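Local coordinates for YghZ aldo-keto reductase (Escherichia coli, PDB 3N6Q), which belongs to the aldo-keto reductase family and probably reduces carbonyl compounds with a nicotinamide cofactor, at residues G11-R16 with E310-L315; M284-L289 with T296-G301. One frame throughout, in Å; residues are numbered along the deposited sequence.

Contact 1: G11-R16 with E310-L315; sequences GQMQYR and ENVQAL
M13 extends its CG trans to its own backbone N (chi1 178°), then bends at chi2 (62°) and again at chi3. This double bend carries SD and CE across to V312 and L315, although the CB of M13 does not face them. SD lies 3.9 Å from CD1 of L315. CE lies 3.7 Å from CG1 of V312. V312 is deposited in two conformers, so its touch with M13 is doubtful for the other. The side chain of M13 crosses those of V312 and L315 at about a right angle. CD1 of L315 also reaches the next residue. It lies 3.9 Å from the backbone N of Q14 and 4.1 Å from its CB. The methyl group therefore sits against the link between M13 and Q14, and L315 has the largest single share of the contact.

Q14 starts toward L315 and runs on extended past it to R16. OE1 of Q14 accepts from NE of R16 at 2.8 Å and from NH2 of R16 at 2.9 Å. The grip is side-on, and OE1 lies in the guanidinium plane. The guanidinium also bonds the carbonyls of L290, D292 and V295. A leucine in place of Q14 would probably leave NE and NH2 of R16 without this shared acceptor, and that side of the guanidinium less firmly held.

L315 also packs on L290 and L28, and M13 on I57. Segment 310-315 carries helix 305-312 on into a 3-10 segment. The backbone of Q14 and R16 bonds A27 and L25. Strand 15-17 pairs antiparallel with the start of strand 24-31, which runs on into the barrel. The 310-315 turn packs on the chain entering this hairpin. Such a hairpin, closing the N-terminal end of the barrel, is characteristic of aldo-keto reductases.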
loop_
_atom_site.group_PDB
_atom_site.type_symbol
_atom_site.label_atom_id
_atom_site.label_comp_id
_atom_site.label_asym_id
_atom_site.label_seq_id
_atom_site.Cartn_x
_atom_site.Cartn_y
_atom_site.Cartn_z
ATOM N N GLY B 11 13.073 34.224 11.621
ATOM C CA GLY B 11 13.933 34.824 12.642
ATOM C C GLY B 11 13.188 35.248 13.889
ATOM O O GLY B 11 13.788 35.304 14.960
ATOM N N GLN B 12 11.917 35.615 13.758
ATOM C CA GLN B 12 11.160 36.143 14.890
ATOM C C GLN B 12 9.893 35.360 15.282
ATOM O O GLN B 12 9.445 35.437 16.446
ATOM C CB GLN B 12 10.743 37.586 14.612
ATOM C CG GLN B 12 11.963 38.520 14.644
ATOM C CD GLN B 12 11.623 39.929 14.320
ATOM O OE1 GLN B 12 11.028 40.223 13.268
ATOM N NE2 GLN B 12 12.026 40.842 15.204
ATOM N N MET B 13 9.335 34.594 14.338
ATOM C CA MET B 13 8.154 33.782 14.665
ATOM C C MET B 13 8.502 32.732 15.719
ATOM O O MET B 13 9.619 32.134 15.736
ATOM C CB MET B 13 7.535 33.117 13.381
ATOM C CG MET B 13 6.328 32.205 13.682
ATOM S SD MET B 13 4.846 32.878 14.422
ATOM C CE MET B 13 4.484 34.299 13.421
ATOM N N GLN B 14 7.555 32.513 16.614
ATOM C CA GLN B 14 7.643 31.429 17.582
ATOM C C GLN B 14 6.965 30.176 16.984
ATOM O O GLN B 14 5.846 30.262 16.481
ATOM C CB GLN B 14 6.873 31.833 18.845
ATOM C CG GLN B 14 6.938 30.754 19.952
ATOM C CD GLN B 14 6.186 31.147 21.223
ATOM O OE1 GLN B 14 5.040 30.767 21.416
ATOM N NE2 GLN B 14 6.821 31.973 22.074
ATOM N N TYR B 15 7.642 29.044 17.093
ATOM C CA TYR B 15 7.117 27.747 16.671
ATOM C C TYR B 15 6.899 26.878 17.901
ATOM O O TYR B 15 7.717 26.898 18.843
ATOM C CB TYR B 15 8.130 27.092 15.757
ATOM C CG TYR B 15 8.279 27.955 14.495
ATOM C CD1 TYR B 15 7.352 27.823 13.422
ATOM C CD2 TYR B 15 9.307 28.914 14.387
ATOM C CE1 TYR B 15 7.388 28.708 12.321
ATOM C CE2 TYR B 15 9.398 29.765 13.252
ATOM C CZ TYR B 15 8.440 29.643 12.223
ATOM O OH TYR B 15 8.498 30.483 11.130
ATOM N N ARG B 16 5.820 26.105 17.880
ATOM C CA ARG B 16 5.480 25.194 18.983
ATOM C C ARG B 16 5.318 23.800 18.458
ATOM O O ARG B 16 4.578 23.604 17.443
ATOM C CB ARG B 16 4.153 25.639 19.603
ATOM C CG ARG B 16 4.260 27.062 20.213
ATOM C CD ARG B 16 2.954 27.409 20.971
ATOM N NE ARG B 16 3.182 28.673 21.682
ATOM C CZ ARG B 16 2.554 29.056 22.785
ATOM N NH1 ARG B 16 1.547 28.321 23.295
ATOM N NH2 ARG B 16 2.928 30.211 23.361
ATOM N N GLU B 310 0.001 43.129 12.535
ATOM C CA GLU B 310 -0.457 43.578 13.840
ATOM C C GLU B 310 -0.627 42.373 14.755
ATOM O O GLU B 310 -0.196 42.360 15.926
ATOM C CB GLU B 310 -1.786 44.309 13.681
ATOM C CG GLU B 310 -2.212 45.187 14.871
ATOM C CD GLU B 310 -3.064 44.445 15.934
ATOM O OE1 GLU B 310 -2.957 43.195 16.069
ATOM O OE2 GLU B 310 -3.840 45.129 16.647
ATOM N N ASN B 311 -1.203 41.306 14.219
ATOM C CA ASN B 311 -1.522 40.127 15.117
ATOM C C ASN B 311 -0.279 39.381 15.660
ATOM O O ASN B 311 -0.228 38.924 16.822
ATOM C CB ASN B 311 -2.429 39.158 14.359
ATOM C CG ASN B 311 -3.881 39.628 14.272
ATOM O OD1 ASN B 311 -4.657 39.035 13.522
ATOM N ND2 ASN B 311 -4.228 40.735 14.927
ATOM N N VAL B 312 0.759 39.285 14.849
ATOM C CA VAL B 312 1.923 38.491 15.230
ATOM C C VAL B 312 2.658 39.174 16.379
ATOM O O VAL B 312 3.439 38.526 17.078
ATOM C CB VAL B 312 2.939 38.250 14.099
ATOM C CG1 VAL B 312 2.357 37.279 12.991
ATOM C CG2 VAL B 312 3.457 39.572 13.510
ATOM N N GLN B 313 2.429 40.469 16.538
ATOM C CA GLN B 313 3.022 41.219 17.673
ATOM C C GLN B 313 2.436 40.849 19.018
ATOM O O GLN B 313 3.003 41.200 20.082
ATOM C CB GLN B 313 2.902 42.732 17.454
ATOM C CG GLN B 313 3.803 43.206 16.308
ATOM C CD GLN B 313 3.736 44.704 16.178
ATOM O OE1 GLN B 313 4.068 45.430 17.127
ATOM N NE2 GLN B 313 3.173 45.183 15.069
ATOM N N ALA B 314 1.374 40.050 18.996
ATOM C CA ALA B 314 0.902 39.427 20.272
ATOM C C ALA B 314 2.049 38.649 20.944
ATOM O O ALA B 314 2.112 38.533 22.202
ATOM C CB ALA B 314 -0.311 38.519 20.026
ATOM N N LEU B 315 2.959 38.100 20.136
ATOM C CA LEU B 315 4.050 37.336 20.697
ATOM C C LEU B 315 4.984 38.176 21.608
ATOM O O LEU B 315 5.811 37.605 22.315
ATOM C CB LEU B 315 4.878 36.604 19.612
ATOM C CG LEU B 315 4.031 35.617 18.758
ATOM C CD1 LEU B 315 4.897 35.154 17.550
ATOM C CD2 LEU B 315 3.630 34.425 19.699
#

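Contact 2: M284-L289 with T296-G301; sequences MALSWL and TSVLIG
V298 is the first residue of 296-301 to meet the helix, and it meets both L286 and L289. Its two methyls divide the work. CG1, trans to the carbonyl carbon (chi1 -62°), goes to L289. It lies 3.7 Å from CB and 3.9 Å from CD1 of that leucine, so it touches both the root and one branch. CG2 goes to L286 and lies 3.9 Å from its CD2. The backbone of V298 bonds A27 and S29 of the neighbouring parallel strand, while its side chain also packs on L28.

L299 points the other way, away from the helix. Its backbone bonds A221, on the strand that flanks 297-300 on its other edge. This is the layout of a TIM barrel: parallel strands inside and helices around them. Helix 281-289 precedes strand 297-300, which runs back nearly antiparallel to it. The axes of 284-289 and 297-300 make 150° and come within 9.1 Å.

I300 returns to the helix side. Its CB does not aim straight at the helix, but chi2 (-51°) bends the chain so that CD1 comes in. CD1 lies 3.7 Å from CD2 and 3.8 Å from CD1 of L286, and so sits against the fork of the leucine. CD2 of L286 is thereby shared by V298 and I300. The side chains cross at a slant in all three pairs, and all four residues are buried. I300 also meets Q307 and N311 of helix 305-312, which follows the strand.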
loop_
_atom_site.group_PDB
_atom_site.type_symbol
_atom_site.label_atom_id
_atom_site.label_comp_id
_atom_site.label_asym_id
_atom_site.label_seq_id
_atom_site.Cartn_x
_atom_site.Cartn_y
_atom_site.Cartn_z
ATOM N N MET B 284 -4.224 41.236 22.740
ATOM C CA MET B 284 -4.419 40.628 24.100
ATOM C C MET B 284 -5.186 39.270 24.000
ATOM O O MET B 284 -4.897 38.320 24.721
ATOM C CB MET B 284 -5.182 41.529 25.062
ATOM C CG MET B 284 -5.205 40.824 26.515
ATOM S SD MET B 284 -5.986 42.014 27.670
ATOM C CE MET B 284 -7.748 41.812 27.253
ATOM N N ALA B 285 -6.232 39.243 23.175
ATOM C CA ALA B 285 -7.021 38.012 22.951
ATOM C C ALA B 285 -6.148 36.820 22.454
ATOM O O ALA B 285 -6.277 35.684 22.946
ATOM C CB ALA B 285 -8.224 38.325 21.932
ATOM N N LEU B 286 -5.229 37.085 21.506
ATOM C CA LEU B 286 -4.298 36.103 21.029
ATOM C C LEU B 286 -3.231 35.728 22.068
ATOM O O LEU B 286 -2.903 34.554 22.231
ATOM C CB LEU B 286 -3.618 36.566 19.746
ATOM C CG LEU B 286 -4.601 36.853 18.604
ATOM C CD1 LEU B 286 -3.782 37.438 17.371
ATOM C CD2 LEU B 286 -5.421 35.583 18.267
ATOM N N SER B 287 -2.715 36.722 22.785
ATOM C CA SER B 287 -1.695 36.433 23.807
ATOM C C SER B 287 -2.294 35.537 24.882
ATOM O O SER B 287 -1.658 34.641 25.384
ATOM C CB SER B 287 -1.230 37.763 24.442
ATOM O OG SER B 287 -0.478 38.519 23.488
ATOM N N TRP B 288 -3.543 35.804 25.222
ATOM C CA TRP B 288 -4.230 35.014 26.234
ATOM C C TRP B 288 -4.325 33.546 25.897
ATOM O O TRP B 288 -4.090 32.690 26.721
ATOM C CB TRP B 288 -5.601 35.613 26.521
ATOM C CG TRP B 288 -6.313 34.932 27.665
ATOM C CD1 TRP B 288 -6.363 35.346 29.001
ATOM C CD2 TRP B 288 -7.155 33.770 27.566
ATOM N NE1 TRP B 288 -7.167 34.446 29.732
ATOM C CE2 TRP B 288 -7.629 33.466 28.878
ATOM C CE3 TRP B 288 -7.518 32.924 26.501
ATOM C CZ2 TRP B 288 -8.500 32.398 29.124
ATOM C CZ3 TRP B 288 -8.346 31.841 26.754
ATOM C CH2 TRP B 288 -8.826 31.574 28.066
ATOM N N LEU B 289 -4.656 33.237 24.640
ATOM C CA LEU B 289 -4.633 31.837 24.220
ATOM C C LEU B 289 -3.245 31.245 24.304
ATOM O O LEU B 289 -3.089 30.075 24.666
ATOM C CB LEU B 289 -5.198 31.740 22.763
ATOM C CG LEU B 289 -6.722 31.958 22.710
ATOM C CD1 LEU B 289 -7.194 32.265 21.235
ATOM C CD2 LEU B 289 -7.438 30.640 23.200
ATOM N N THR B 296 -1.293 25.011 20.763
ATOM C CA THR B 296 -0.173 24.972 19.808
ATOM C C THR B 296 -0.109 26.194 18.883
ATOM O O THR B 296 0.994 26.701 18.544
ATOM C CB THR B 296 -0.328 23.682 18.898
ATOM O OG1 THR B 296 -0.615 22.552 19.728
ATOM C CG2 THR B 296 0.923 23.431 18.109
ATOM N N SER B 297 -1.272 26.696 18.475
ATOM C CA SER B 297 -1.336 27.778 17.481
ATOM C C SER B 297 -2.713 28.405 17.546
ATOM O O SER B 297 -3.688 27.773 18.055
ATOM C CB SER B 297 -1.033 27.173 16.060
ATOM O OG SER B 297 -0.917 28.232 15.099
ATOM N N VAL B 298 -2.834 29.637 17.034
ATOM C CA VAL B 298 -4.128 30.284 16.909
ATOM C C VAL B 298 -4.328 30.584 15.433
ATOM O O VAL B 298 -3.414 30.959 14.738
ATOM C CB VAL B 298 -4.202 31.577 17.751
ATOM C CG1 VAL B 298 -4.009 31.212 19.264
ATOM C CG2 VAL B 298 -3.100 32.564 17.342
ATOM N N LEU B 299 -5.514 30.286 14.964
ATOM C CA LEU B 299 -5.841 30.477 13.536
ATOM C C LEU B 299 -6.376 31.835 13.248
ATOM O O LEU B 299 -7.484 32.190 13.631
ATOM C CB LEU B 299 -6.893 29.457 13.116
ATOM C CG LEU B 299 -6.303 28.183 12.595
ATOM C CD1 LEU B 299 -7.437 27.082 12.684
ATOM C CD2 LEU B 299 -5.783 28.401 11.138
ATOM N N ILE B 300 -5.594 32.625 12.528
ATOM C CA ILE B 300 -5.952 33.987 12.227
ATOM C C ILE B 300 -6.550 34.024 10.820
ATOM O O ILE B 300 -5.914 33.559 9.873
ATOM C CB ILE B 300 -4.695 34.877 12.174
ATOM C CG1 ILE B 300 -4.004 34.820 13.537
ATOM C CG2 ILE B 300 -5.127 36.320 11.823
ATOM C CD1 ILE B 300 -5.004 35.116 14.590
ATOM N N GLY B 301 -7.717 34.638 10.695
ATOM C CA GLY B 301 -8.380 34.712 9.393
ATOM C C GLY B 301 -8.281 36.074 8.755
ATOM O O GLY B 301 -9.294 36.784 8.659
#

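How the contacts relate
Contacts 1 and 2 are neighbours on the same side of the barrel, with centres about 10 Å apart. Contact 2 is the more buried. Strand 297-300 of contact 2 leads into helix 305-312 of contact 1. The two join directly. OG of S287 lies 2.9 Å from O of A314. CB of N311 packs on CD1 of L286 at 3.7 Å. R16 reaches the start of the strand, with its CD 3.2 Å from O of T296. Both contacts adjoin strand 24-31. No cofactor or substrate is bound here. In aldo-keto reductases the active site lies at the C-terminal ends of the barrel strands, the end at which I300 stands.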